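Local structure of uncharacterized protein DUF849 with a TIM barrel fold (Burkholderia xenovorans LB400, 3E49) at residues 111-116 against 172-177; 178-183 against 218-223; 197-202 against 231-236. The protein probably uses a bound zinc ion to cleave beta-keto acids such as 3-keto-5-aminohexanoate. All coordinates share one frame; numbering follows the deposited sequence.

Contact 1: residues 111-116 against 172-177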
ATOM      1  N   SER A 111     -20.616  -8.453  20.056  1.00 28.24           N
ATOM      2  CA  SER A 111     -19.305  -7.973  19.634  1.00 29.66           C
ATOM      3  C   SER A 111     -18.286  -8.974  20.129  1.00 31.60           C
ATOM      4  O   SER A 111     -18.526  -9.648  21.130  1.00 33.03           O
ATOM      5  CB  SER A 111     -19.045  -6.580  20.200  1.00 30.82           C
ATOM      6  OG  SER A 111     -18.854  -6.637  21.606  1.00 33.91           O
ATOM      7  N   LEU A 112     -17.148  -9.091  19.444  1.00 29.44           N
ATOM      8  CA  LEU A 112     -16.092 -10.026  19.838  1.00 30.29           C
ATOM      9  C   LEU A 112     -14.756  -9.356  19.494  1.00 30.46           C
ATOM     10  O   LEU A 112     -14.436  -9.160  18.308  1.00 30.65           O
ATOM     11  CB  LEU A 112     -16.246 -11.381  19.118  1.00 30.24           C
ATOM     12  CG  LEU A 112     -15.243 -12.538  19.321  1.00 32.65           C
ATOM     13  CD1 LEU A 112     -14.816 -12.733  20.732  1.00 36.45           C
ATOM     14  CD2 LEU A 112     -15.811 -13.852  18.799  1.00 32.49           C
ATOM     15  N   ASN A 113     -14.032  -8.943  20.520  1.00 29.48           N
ATOM     16  CA  ASN A 113     -12.728  -8.326  20.356  1.00 30.30           C
ATOM     17  C   ASN A 113     -11.751  -9.430  19.948  1.00 30.58           C
ATOM     18  O   ASN A 113     -11.753 -10.491  20.543  1.00 31.46           O
ATOM     19  CB  ASN A 113     -12.334  -7.620  21.643  1.00 31.14           C
ATOM     20  CG  ASN A 113     -10.997  -6.895  21.544  1.00 34.51           C
ATOM     21  OD1 ASN A 113     -10.000  -7.465  21.167  1.00 41.23           O
ATOM     22  ND2 ASN A 113     -10.982  -5.649  21.961  1.00 39.76           N
HETATM   23  N   MSE A 114     -10.894  -9.185  18.950  1.00 28.28           N
HETATM   24  CA  MSE A 114     -10.115 -10.294  18.406  1.00 27.05           C
HETATM   25  C   MSE A 114      -8.702 -10.509  18.853  1.00 28.14           C
HETATM   26  O   MSE A 114      -7.946 -11.213  18.181  1.00 26.39           O
HETATM   27  CB  MSE A 114     -10.218 -10.284  16.863  1.00 27.97           C
HETATM   28  CG  MSE A 114     -11.578 -10.757  16.356  1.00 26.44           C
HETATM   29 SE   MSE A 114     -11.983 -12.588  16.857  0.75 27.33          SE
HETATM   30  CE  MSE A 114     -10.578 -13.481  16.253  1.00 20.42           C
ATOM     31  N   GLY A 115      -8.322  -9.967  19.994  1.00 28.35           N
ATOM     32  CA  GLY A 115      -6.974 -10.178  20.476  1.00 29.52           C
ATOM     33  C   GLY A 115      -6.737  -9.355  21.722  1.00 30.46           C
ATOM     34  O   GLY A 115      -7.323  -8.282  21.854  1.00 30.30           O
ATOM     35  N   SER A 116      -5.904  -9.869  22.630  1.00 29.73           N
ATOM     36  CA  SER A 116      -5.558  -9.165  23.858  1.00 28.57           C
ATOM     37  C   SER A 116      -4.727  -7.952  23.461  1.00 27.69           C
ATOM     38  O   SER A 116      -3.943  -7.997  22.522  1.00 26.45           O
ATOM     39  CB  SER A 116      -4.757 -10.063  24.825  1.00 29.93           C
ATOM     40  OG  SER A 116      -5.458 -11.245  25.184  1.00 28.18           O
ATOM     41  N   GLU A 172     -14.460  -7.276  16.202  1.00 25.57           N
ATOM     42  CA  GLU A 172     -13.829  -5.988  16.392  1.00 25.49           C
ATOM     43  C   GLU A 172     -12.357  -6.210  16.248  1.00 22.61           C
ATOM     44  O   GLU A 172     -11.736  -6.840  17.099  1.00 23.52           O
ATOM     45  CB  GLU A 172     -14.163  -5.428  17.759  1.00 25.31           C
ATOM     46  CG  GLU A 172     -15.597  -5.054  17.882  1.00 29.34           C
ATOM     47  CD  GLU A 172     -15.951  -4.580  19.287  1.00 32.21           C
ATOM     48  OE1 GLU A 172     -15.391  -5.146  20.277  1.00 44.02           O
ATOM     49  OE2 GLU A 172     -16.808  -3.662  19.366  1.00 40.05           O
ATOM     50  N   CYS A 173     -11.822  -5.742  15.134  1.00 23.01           N
ATOM     51  CA  CYS A 173     -10.410  -5.936  14.815  1.00 22.01           C
ATOM     52  C   CYS A 173      -9.685  -4.591  14.904  1.00 21.82           C
ATOM     53  O   CYS A 173      -9.894  -3.702  14.084  1.00 23.62           O
ATOM     54  CB  CYS A 173     -10.272  -6.556  13.435  1.00 22.02           C
ATOM     55  SG  CYS A 173     -11.154  -8.185  13.298  1.00 26.19           S
ATOM     56  N   TYR A 174      -8.856  -4.444  15.902  1.00 21.57           N
ATOM     57  CA  TYR A 174      -8.124  -3.195  16.142  1.00 22.55           C
ATOM     58  C   TYR A 174      -6.763  -3.080  15.487  1.00 22.97           C
ATOM     59  O   TYR A 174      -6.082  -2.045  15.642  1.00 19.42           O
ATOM     60  CB  TYR A 174      -7.923  -3.013  17.648  1.00 23.66           C
ATOM     61  CG  TYR A 174      -9.201  -2.892  18.432  1.00 24.97           C
ATOM     62  CD1 TYR A 174      -9.987  -4.007  18.706  1.00 26.67           C
ATOM     63  CD2 TYR A 174      -9.603  -1.666  18.929  1.00 24.24           C
ATOM     64  CE1 TYR A 174     -11.163  -3.892  19.457  1.00 27.57           C
ATOM     65  CE2 TYR A 174     -10.756  -1.541  19.684  1.00 32.71           C
ATOM     66  CZ  TYR A 174     -11.535  -2.666  19.936  1.00 29.98           C
ATOM     67  OH  TYR A 174     -12.665  -2.495  20.682  1.00 32.91           O
ATOM     68  N   ASP A 175      -6.333  -4.118  14.790  1.00 22.96           N
ATOM     69  CA  ASP A 175      -5.042  -4.103  14.120  1.00 21.27           C
ATOM     70  C   ASP A 175      -4.937  -5.285  13.173  1.00 23.35           C
ATOM     71  O   ASP A 175      -5.802  -6.157  13.184  1.00 21.91           O
ATOM     72  CB  ASP A 175      -3.907  -4.133  15.118  1.00 22.30           C
ATOM     73  CG  ASP A 175      -2.628  -3.476  14.566  1.00 26.31           C
ATOM     74  OD1 ASP A 175      -2.553  -3.150  13.343  1.00 25.34           O
ATOM     75  OD2 ASP A 175      -1.707  -3.272  15.350  1.00 24.05           O
ATOM     76  N   THR A 176      -3.854  -5.356  12.397  1.00 23.99           N
ATOM     77  CA  THR A 176      -3.665  -6.428  11.416  1.00 23.48           C
ATOM     78  C   THR A 176      -3.692  -7.795  12.082  1.00 23.48           C
ATOM     79  O   THR A 176      -4.330  -8.754  11.571  1.00 25.16           O
ATOM     80  CB  THR A 176      -2.316  -6.335  10.736  1.00 24.25           C
ATOM     81  OG1 THR A 176      -1.814  -4.969  10.756  1.00 23.77           O
ATOM     82  CG2 THR A 176      -2.386  -6.931   9.289  1.00 18.63           C
ATOM     83  N   SER A 177      -3.055  -7.893  13.258  1.00 23.19           N
ATOM     84  CA  SER A 177      -2.957  -9.167  13.982  1.00 21.65           C
ATOM     85  C   SER A 177      -4.329  -9.728  14.243  1.00 23.03           C
ATOM     86  O   SER A 177      -4.496 -10.948  14.217  1.00 24.66           O
ATOM     87  CB  SER A 177      -2.192  -9.026  15.290  1.00 23.10           C
ATOM     88  OG  SER A 177      -2.829  -8.126  16.137  1.00 25.84           O
TER
HETATM   89  O   HOH W   1     -17.717  -3.869  22.685  1.00 39.07           O
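The amide of Asn113 lies close to the ring of Tyr174, their planes only 20° apart, and ND2 comes in obliquely to within 3.1 Å of CE1. At the other end of the same amide, OD1 accepts a hydrogen bond in the carbonyl plane from the backbone N of Gly115. This is an Asx turn, a role for which asparagine is well suited, and it fixes the rotation of the amide as the chain leaves its strand. The torsion that turns the amide toward Tyr174 puts CG anti to the backbone N (chi1 -178°).

Asn113 pairs in parallel with Glu172. Glu172 N donates to Leu112 O (2.8 Å, nearly straight), while Glu172 O receives Met114 N over 3.1 Å on a more bent path. Met114, present as selenomethionine, lays its CG against Cys173 SG at 4.0 Å, a soft apolar contact; both residues also touch His178 in the first turn of helix 176-187.

Glu172 shares a face of the sheet with Asn113. Its extended side chain runs past Ser111, whose CB is 3.8 Å from OE2. A water lies 3.2 Å from Ser111 OG and gives OE2 of Glu172 a weak hydrogen bond. The nearest atoms of the Glu172 and His50 side chains are about 3 Å apart, and the zinc ion is about 4 Å from the Glu172 side chain, while Arg255 makes a weak, long ion pair with OE2. The carboxylate thus stands beside the metal site of His50, His52 and Glu259, at the C-terminal strand ends where TIM barrels carry their active sites.

Contact 2: residues 178-183 against 218-223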
ATOM      1  N   HIS A 178      -5.316  -8.849  14.439  1.00 23.32           N
ATOM      2  CA  HIS A 178      -6.708  -9.307  14.705  1.00 20.51           C
ATOM      3  C   HIS A 178      -7.369  -9.985  13.528  1.00 23.11           C
ATOM      4  O   HIS A 178      -8.197 -10.928  13.724  1.00 22.20           O
ATOM      5  CB  HIS A 178      -7.557  -8.160  15.211  1.00 24.35           C
ATOM      6  CG  HIS A 178      -7.209  -7.722  16.609  1.00 26.17           C
ATOM      7  ND1 HIS A 178      -8.005  -6.872  17.343  1.00 28.14           N
ATOM      8  CD2 HIS A 178      -6.156  -8.031  17.403  1.00 28.22           C
ATOM      9  CE1 HIS A 178      -7.463  -6.681  18.526  1.00 23.70           C
ATOM     10  NE2 HIS A 178      -6.336  -7.362  18.585  1.00 29.10           N
ATOM     11  N   LEU A 179      -7.084  -9.500  12.321  1.00 21.47           N
ATOM     12  CA  LEU A 179      -7.583 -10.112  11.099  1.00 22.52           C
ATOM     13  C   LEU A 179      -6.936 -11.466  10.915  1.00 22.47           C
ATOM     14  O   LEU A 179      -7.575 -12.426  10.540  1.00 24.32           O
ATOM     15  CB  LEU A 179      -7.326  -9.227   9.889  1.00 21.52           C
ATOM     16  CG  LEU A 179      -7.993  -7.853   9.885  1.00 22.61           C
ATOM     17  CD1 LEU A 179      -7.432  -7.046   8.665  1.00 23.16           C
ATOM     18  CD2 LEU A 179      -9.539  -7.981   9.887  1.00 23.82           C
ATOM     19  N   TYR A 180      -5.641 -11.538  11.169  1.00 21.99           N
ATOM     20  CA  TYR A 180      -4.950 -12.819  11.132  1.00 22.53           C
ATOM     21  C   TYR A 180      -5.456 -13.780  12.218  1.00 25.47           C
ATOM     22  O   TYR A 180      -5.582 -14.994  11.985  1.00 26.92           O
ATOM     23  CB  TYR A 180      -3.470 -12.612  11.226  1.00 23.98           C
ATOM     24  CG  TYR A 180      -2.820 -12.252   9.916  1.00 25.46           C
ATOM     25  CD1 TYR A 180      -2.587 -13.231   8.938  1.00 21.62           C
ATOM     26  CD2 TYR A 180      -2.331 -10.953   9.678  1.00 25.99           C
ATOM     27  CE1 TYR A 180      -1.943 -12.917   7.745  1.00 23.15           C
ATOM     28  CE2 TYR A 180      -1.681 -10.647   8.491  1.00 26.62           C
ATOM     29  CZ  TYR A 180      -1.464 -11.636   7.545  1.00 25.25           C
ATOM     30  OH  TYR A 180      -0.817 -11.304   6.386  1.00 29.77           O
ATOM     31  N   ASN A 181      -5.800 -13.243  13.384  1.00 24.04           N
ATOM     32  CA  ASN A 181      -6.301 -14.110  14.460  1.00 24.16           C
ATOM     33  C   ASN A 181      -7.666 -14.654  14.002  1.00 23.86           C
ATOM     34  O   ASN A 181      -7.919 -15.840  14.162  1.00 24.62           O
ATOM     35  CB  ASN A 181      -6.448 -13.376  15.785  1.00 24.44           C
ATOM     36  CG  ASN A 181      -5.150 -12.989  16.398  1.00 23.11           C
ATOM     37  OD1 ASN A 181      -4.107 -13.481  16.032  1.00 24.09           O
ATOM     38  ND2 ASN A 181      -5.221 -12.137  17.407  1.00 24.54           N
ATOM     39  N   LEU A 182      -8.502 -13.824  13.366  1.00 24.66           N
ATOM     40  CA  LEU A 182      -9.798 -14.294  12.866  1.00 24.95           C
ATOM     41  C   LEU A 182      -9.575 -15.354  11.807  1.00 25.82           C
ATOM     42  O   LEU A 182     -10.292 -16.356  11.795  1.00 24.06           O
ATOM     43  CB  LEU A 182     -10.654 -13.154  12.296  1.00 26.24           C
ATOM     44  CG  LEU A 182     -12.038 -13.434  11.706  1.00 26.58           C
ATOM     45  CD1 LEU A 182     -12.953 -14.126  12.681  1.00 27.56           C
ATOM     46  CD2 LEU A 182     -12.643 -12.108  11.202  1.00 25.15           C
ATOM     47  N   ALA A 183      -8.605 -15.146  10.914  1.00 23.94           N
ATOM     48  CA  ALA A 183      -8.302 -16.139   9.847  1.00 25.85           C
ATOM     49  C   ALA A 183      -7.963 -17.517  10.454  1.00 24.90           C
ATOM     50  O   ALA A 183      -8.344 -18.539   9.926  1.00 25.07           O
ATOM     51  CB  ALA A 183      -7.178 -15.655   8.928  1.00 26.47           C
ATOM     52  N   ARG A 218      -8.163  -3.169   4.859  1.00 22.83           N
ATOM     53  CA  ARG A 218      -8.999  -3.733   3.780  1.00 21.24           C
ATOM     54  C   ARG A 218      -8.243  -4.740   2.926  1.00 21.80           C
ATOM     55  O   ARG A 218      -8.749  -5.782   2.546  1.00 23.69           O
ATOM     56  CB  ARG A 218      -9.500  -2.647   2.852  1.00 21.91           C
ATOM     57  CG  ARG A 218     -10.469  -3.238   1.844  1.00 27.70           C
ATOM     58  CD  ARG A 218     -10.622  -2.381   0.638  1.00 37.07           C
ATOM     59  NE  ARG A 218     -11.508  -3.095  -0.257  1.00 39.16           N
ATOM     60  CZ  ARG A 218     -12.097  -2.590  -1.330  1.00 40.92           C
ATOM     61  NH1 ARG A 218     -11.932  -1.336  -1.677  1.00 30.94           N
ATOM     62  NH2 ARG A 218     -12.902  -3.366  -2.046  1.00 48.08           N
ATOM     63  N   ARG A 219      -7.016  -4.406   2.548  1.00 19.30           N
ATOM     64  CA  ARG A 219      -6.204  -5.284   1.717  1.00 20.72           C
ATOM     65  C   ARG A 219      -5.982  -6.626   2.410  1.00 19.12           C
ATOM     66  O   ARG A 219      -6.043  -7.695   1.765  1.00 22.52           O
ATOM     67  CB  ARG A 219      -4.842  -4.506   1.575  1.00 22.55           C
ATOM     68  CG  ARG A 219      -3.743  -5.007   0.833  1.00 29.79           C
ATOM     69  CD  ARG A 219      -2.566  -4.083   1.175  1.00 21.15           C
ATOM     70  NE  ARG A 219      -2.800  -2.719   0.716  1.00 22.11           N
ATOM     71  CZ  ARG A 219      -2.310  -1.630   1.323  1.00 21.69           C
ATOM     72  NH1 ARG A 219      -1.647  -1.734   2.455  1.00 22.39           N
ATOM     73  NH2 ARG A 219      -2.567  -0.431   0.839  1.00 20.85           N
ATOM     74  N   THR A 220      -5.791  -6.590   3.732  1.00 16.27           N
ATOM     75  CA  THR A 220      -5.482  -7.784   4.516  1.00 13.04           C
ATOM     76  C   THR A 220      -6.726  -8.642   4.523  1.00 15.15           C
ATOM     77  O   THR A 220      -6.639  -9.820   4.235  1.00 19.29           O
ATOM     78  CB  THR A 220      -5.144  -7.467   5.885  1.00 17.94           C
ATOM     79  OG1 THR A 220      -3.923  -6.663   5.828  1.00 17.98           O
ATOM     80  CG2 THR A 220      -4.837  -8.718   6.730  1.00 13.26           C
ATOM     81  N   ALA A 221      -7.786  -7.982   4.899  1.00 16.31           N
ATOM     82  CA  ALA A 221      -9.126  -8.695   4.968  1.00 14.89           C
ATOM     83  C   ALA A 221      -9.470  -9.245   3.606  1.00 20.23           C
ATOM     84  O   ALA A 221      -9.938 -10.415   3.501  1.00 21.31           O
ATOM     85  CB  ALA A 221     -10.164  -7.757   5.485  1.00 17.27           C
ATOM     86  N   ASP A 222      -9.333  -8.444   2.554  1.00 21.67           N
ATOM     87  CA  ASP A 222      -9.669  -8.945   1.209  1.00 22.89           C
ATOM     88  C   ASP A 222      -8.890 -10.217   0.887  1.00 24.24           C
ATOM     89  O   ASP A 222      -9.425 -11.189   0.350  1.00 26.22           O
ATOM     90  CB  ASP A 222      -9.368  -7.921   0.119  1.00 21.20           C
ATOM     91  CG  ASP A 222     -10.366  -6.796   0.052  1.00 23.51           C
ATOM     92  OD1 ASP A 222     -11.442  -6.898   0.669  1.00 29.52           O
ATOM     93  OD2 ASP A 222     -10.083  -5.780  -0.635  1.00 27.58           O
ATOM     94  N   ARG A 223      -7.609 -10.210   1.232  1.00 23.75           N
ATOM     95  CA  ARG A 223      -6.769 -11.359   0.970  1.00 26.27           C
ATOM     96  C   ARG A 223      -7.102 -12.574   1.827  1.00 26.43           C
ATOM     97  O   ARG A 223      -7.068 -13.700   1.328  1.00 26.24           O
ATOM     98  CB  ARG A 223      -5.313 -11.017   1.186  1.00 26.26           C
ATOM     99  CG  ARG A 223      -4.406 -12.123   0.678  1.00 32.65           C
ATOM    100  CD  ARG A 223      -2.943 -11.756   0.788  1.00 29.31           C
ATOM    101  NE  ARG A 223      -2.525 -11.638   2.168  1.00 37.79           N
ATOM    102  CZ  ARG A 223      -2.261 -10.499   2.814  1.00 33.91           C
ATOM    103  NH1 ARG A 223      -2.356  -9.299   2.239  1.00 34.62           N
ATOM    104  NH2 ARG A 223      -1.889 -10.579   4.071  1.00 35.75           N
TER
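Leu179 meets Thr220 because its chain is stretched outward from the helix, with CD1 carried on by an extended chi2 of 172°. CD1 of Leu179 consequently comes within 3.6 Å of Thr220 CB and equally close to CG2. It also rests 4.3 Å from Ala221 CB, where a small residue lets the helices approach. Threonine suits this place because its methyl serves the apolar contact while OG1 is bonded within its own helix to His216 O.

Tyr180 crosses Thr220 at about a right angle, CE2 lying 4.1 Å from the methyl CG2. Its hydroxyl reaches further along, to Arg223, whose guanidinium curls back through a bend at chi3 and brings NH2 to 2.7 Å from Tyr180 OH. The hydroxyl sits at the edge of the guanidinium, near its plane, and the ring is tilted 43° from that group. The same OH is hydrogen-bonded to Asp213 of the second subunit, so this corner of the contact also belongs to the subunit interface.

Leu179 continues inward to Val197 and Cys173 on the strands. The axes of 178-183 and 218-223 run almost parallel, 10° apart at a distance of 10.0 Å, as expected of adjacent helices in the outer layer of a TIM barrel.

Contact 3: residues 197-202 against 231-236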
ATOM      1  N   VAL A 197     -16.795  -7.889   9.902  1.00 23.83           N
ATOM      2  CA  VAL A 197     -15.478  -7.403  10.355  1.00 23.27           C
ATOM      3  C   VAL A 197     -15.551  -5.899  10.564  1.00 24.02           C
ATOM      4  O   VAL A 197     -15.777  -5.125   9.621  1.00 22.88           O
ATOM      5  CB  VAL A 197     -14.382  -7.837   9.374  1.00 24.87           C
ATOM      6  CG1 VAL A 197     -13.054  -7.268   9.820  1.00 21.25           C
ATOM      7  CG2 VAL A 197     -14.295  -9.399   9.224  1.00 20.92           C
ATOM      8  N   GLN A 198     -15.424  -5.496  11.828  1.00 22.10           N
ATOM      9  CA  GLN A 198     -15.499  -4.116  12.222  1.00 21.91           C
ATOM     10  C   GLN A 198     -14.047  -3.700  12.497  1.00 21.37           C
ATOM     11  O   GLN A 198     -13.430  -4.080  13.507  1.00 22.64           O
ATOM     12  CB  GLN A 198     -16.371  -3.913  13.469  1.00 23.44           C
ATOM     13  CG  GLN A 198     -16.553  -2.468  13.904  1.00 20.44           C
ATOM     14  CD  GLN A 198     -17.559  -1.750  13.005  1.00 26.45           C
ATOM     15  OE1 GLN A 198     -17.211  -0.861  12.243  1.00 26.90           O
ATOM     16  NE2 GLN A 198     -18.826  -2.211  13.034  1.00 20.52           N
ATOM     17  N   THR A 199     -13.502  -2.949  11.579  1.00 20.60           N
ATOM     18  CA  THR A 199     -12.094  -2.473  11.723  1.00 20.26           C
ATOM     19  C   THR A 199     -12.137  -1.181  12.485  1.00 20.68           C
ATOM     20  O   THR A 199     -12.823  -0.233  12.072  1.00 20.50           O
ATOM     21  CB  THR A 199     -11.373  -2.316  10.370  1.00 21.89           C
ATOM     22  OG1 THR A 199     -12.094  -1.424   9.528  1.00 20.70           O
ATOM     23  CG2 THR A 199     -11.148  -3.689   9.677  1.00 23.28           C
ATOM     24  N   VAL A 200     -11.411  -1.172  13.620  1.00 21.34           N
ATOM     25  CA  VAL A 200     -11.398  -0.086  14.620  1.00 22.07           C
ATOM     26  C   VAL A 200     -10.116   0.698  14.598  1.00 20.15           C
ATOM     27  O   VAL A 200      -9.056   0.131  14.875  1.00 24.52           O
ATOM     28  CB  VAL A 200     -11.557  -0.654  16.064  1.00 22.63           C
ATOM     29  CG1 VAL A 200     -11.642   0.457  17.111  1.00 20.43           C
ATOM     30  CG2 VAL A 200     -12.876  -1.523  16.136  1.00 19.64           C
ATOM     31  N   PHE A 201     -10.219   1.991  14.293  1.00 18.97           N
ATOM     32  CA  PHE A 201      -9.018   2.865  14.158  1.00 18.52           C
ATOM     33  C   PHE A 201      -8.979   3.961  15.157  1.00 20.37           C
ATOM     34  O   PHE A 201      -9.997   4.533  15.498  1.00 22.28           O
ATOM     35  CB  PHE A 201      -9.033   3.570  12.782  1.00 18.15           C
ATOM     36  CG  PHE A 201      -9.171   2.616  11.627  1.00 21.30           C
ATOM     37  CD1 PHE A 201      -8.069   2.007  11.085  1.00 22.60           C
ATOM     38  CD2 PHE A 201     -10.424   2.294  11.124  1.00 21.55           C
ATOM     39  CE1 PHE A 201      -8.197   1.089  10.047  1.00 24.75           C
ATOM     40  CE2 PHE A 201     -10.572   1.374  10.073  1.00 23.24           C
ATOM     41  CZ  PHE A 201      -9.443   0.754   9.548  1.00 24.18           C
ATOM     42  N   GLY A 202      -7.770   4.316  15.589  1.00 22.02           N
ATOM     43  CA  GLY A 202      -7.596   5.486  16.399  1.00 24.22           C
ATOM     44  C   GLY A 202      -7.519   5.371  17.884  1.00 26.48           C
ATOM     45  O   GLY A 202      -7.517   6.386  18.542  1.00 28.90           O
ATOM     46  N   TRP A 231     -17.531  -5.719   5.571  1.00 23.00           N
ATOM     47  CA  TRP A 231     -16.642  -4.761   6.209  1.00 22.79           C
ATOM     48  C   TRP A 231     -17.337  -3.551   6.787  1.00 23.59           C
ATOM     49  O   TRP A 231     -18.164  -2.924   6.118  1.00 23.78           O
ATOM     50  CB  TRP A 231     -15.655  -4.330   5.150  1.00 23.20           C
ATOM     51  CG  TRP A 231     -14.588  -3.401   5.637  1.00 23.45           C
ATOM     52  CD1 TRP A 231     -14.037  -3.375   6.885  1.00 24.73           C
ATOM     53  CD2 TRP A 231     -13.862  -2.460   4.846  1.00 25.01           C
ATOM     54  NE1 TRP A 231     -13.025  -2.429   6.921  1.00 24.85           N
ATOM     55  CE2 TRP A 231     -12.911  -1.855   5.683  1.00 23.96           C
ATOM     56  CE3 TRP A 231     -13.933  -2.056   3.508  1.00 28.60           C
ATOM     57  CZ2 TRP A 231     -12.035  -0.861   5.222  1.00 25.78           C
ATOM     58  CZ3 TRP A 231     -13.074  -1.038   3.065  1.00 25.75           C
ATOM     59  CH2 TRP A 231     -12.146  -0.472   3.922  1.00 23.94           C
ATOM     60  N   SER A 232     -16.976  -3.196   8.032  1.00 21.36           N
ATOM     61  CA  SER A 232     -17.501  -1.980   8.619  1.00 19.06           C
ATOM     62  C   SER A 232     -16.325  -1.237   9.210  1.00 20.01           C
ATOM     63  O   SER A 232     -15.373  -1.815   9.675  1.00 22.12           O
ATOM     64  CB  SER A 232     -18.537  -2.240   9.693  1.00 21.89           C
ATOM     65  OG  SER A 232     -19.160  -1.046  10.103  1.00 24.52           O
ATOM     66  N   ILE A 233     -16.463   0.058   9.185  1.00 20.76           N
ATOM     67  CA  ILE A 233     -15.430   0.960   9.670  1.00 19.92           C
ATOM     68  C   ILE A 233     -15.868   1.667  10.938  1.00 21.68           C
ATOM     69  O   ILE A 233     -16.978   2.234  10.992  1.00 20.98           O
ATOM     70  CB  ILE A 233     -15.153   2.004   8.588  1.00 21.10           C
ATOM     71  CG1 ILE A 233     -14.392   1.385   7.381  1.00 22.76           C
ATOM     72  CG2 ILE A 233     -14.258   3.090   9.182  1.00 20.58           C
ATOM     73  CD1 ILE A 233     -15.219   0.617   6.383  1.00 36.17           C
ATOM     74  N   LEU A 234     -14.963   1.694  11.939  1.00 22.42           N
ATOM     75  CA  LEU A 234     -15.173   2.417  13.163  1.00 20.00           C
ATOM     76  C   LEU A 234     -13.944   3.311  13.362  1.00 18.85           C
ATOM     77  O   LEU A 234     -12.870   2.809  13.597  1.00 21.42           O
ATOM     78  CB  LEU A 234     -15.243   1.475  14.357  1.00 22.63           C
ATOM     79  CG  LEU A 234     -15.729   2.002  15.711  1.00 22.98           C
ATOM     80  CD1 LEU A 234     -15.612   0.873  16.758  1.00 24.99           C
ATOM     81  CD2 LEU A 234     -14.967   3.239  16.189  1.00 23.93           C
ATOM     82  N   GLY A 235     -14.117   4.593  13.182  1.00 19.79           N
ATOM     83  CA  GLY A 235     -13.075   5.560  13.507  1.00 20.92           C
ATOM     84  C   GLY A 235     -13.371   6.197  14.828  1.00 21.89           C
ATOM     85  O   GLY A 235     -14.455   6.758  15.020  1.00 21.79           O
ATOM     86  N   ALA A 236     -12.370   6.219  15.726  1.00 22.65           N
ATOM     87  CA  ALA A 236     -12.565   6.766  17.037  1.00 22.90           C
ATOM     88  C   ALA A 236     -12.503   8.302  17.041  1.00 23.90           C
ATOM     89  O   ALA A 236     -11.719   8.958  16.299  1.00 23.89           O
ATOM     90  CB  ALA A 236     -11.562   6.191  18.011  1.00 22.90           C
TER
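Thr199 and Trp231 meet through their side chains: Trp231 NE1 donates a hydrogen bond of 2.9 Å to Thr199 OG1, fairly straight, with the oxygen near the ring plane. OG1 lies between the backbone N and carbonyl carbon of Thr199 (chi1 57°), and from there it also donates weakly to Ser232 O at 3.3 Å. Threonine can serve the indole as acceptor and the strand as donor at once. One indole face is covered by Ile233, whose CD1 stands 3.4 Å above the ring centre. Trp231 also lines a pocket holding 2-ethoxyethanol, probably from the crystallisation liquor.

On the sheet face that carries Thr199 and Trp231, the Phe201 side chain crosses that of Ile233 obliquely, with CE2 4.2 Å from CG2. On the other face of the sheet Val200 and Leu234 lie side by side, CG2 to CD1 3.7 Å, and Gln198 packs beside Ser232.

Five backbone hydrogen bonds hold these pairs in parallel register, from Ser232 N to Val197 O through to Ala236 N to Phe201 O. Gly202, with its positive phi, lets the first strand turn away into its loop.

In the next shell, Met217 of helix 211-225 touches Thr199 and Phe201, and Leu243 of helix 240-248 backs Phe201 and Ile233. Arg255, on a neighbouring strand, touches Gln198, Ser232 and Leu234 inside the barrel. Strand 195-201, helix 211-225 and strand 229-235 form a beta-alpha-beta crossover, the repeating unit of the TIM barrel.

From the N terminus, 111-116 comes first, and contact 1 closes when 172-177 returns beside it, a loop of 55 intervening residues completed before the others open. Segment 178-183 follows at once in helix 176-187 and opens contact 2; Asn181 of that helix bonds back to the carbonyl of Met114. Segment 197-202 then opens contact 3 before 218-223 closes contact 2, and 231-236 closes contact 3 last, so these two cross. Strand 195-201 is also bonded to 168-173 through Cys173, joining contacts 1 and 3 in one sheet. Val197 receives Leu179 and Leu182, and Arg218 meets Trp231, which fastens the helix layer of contact 2 onto the barrel.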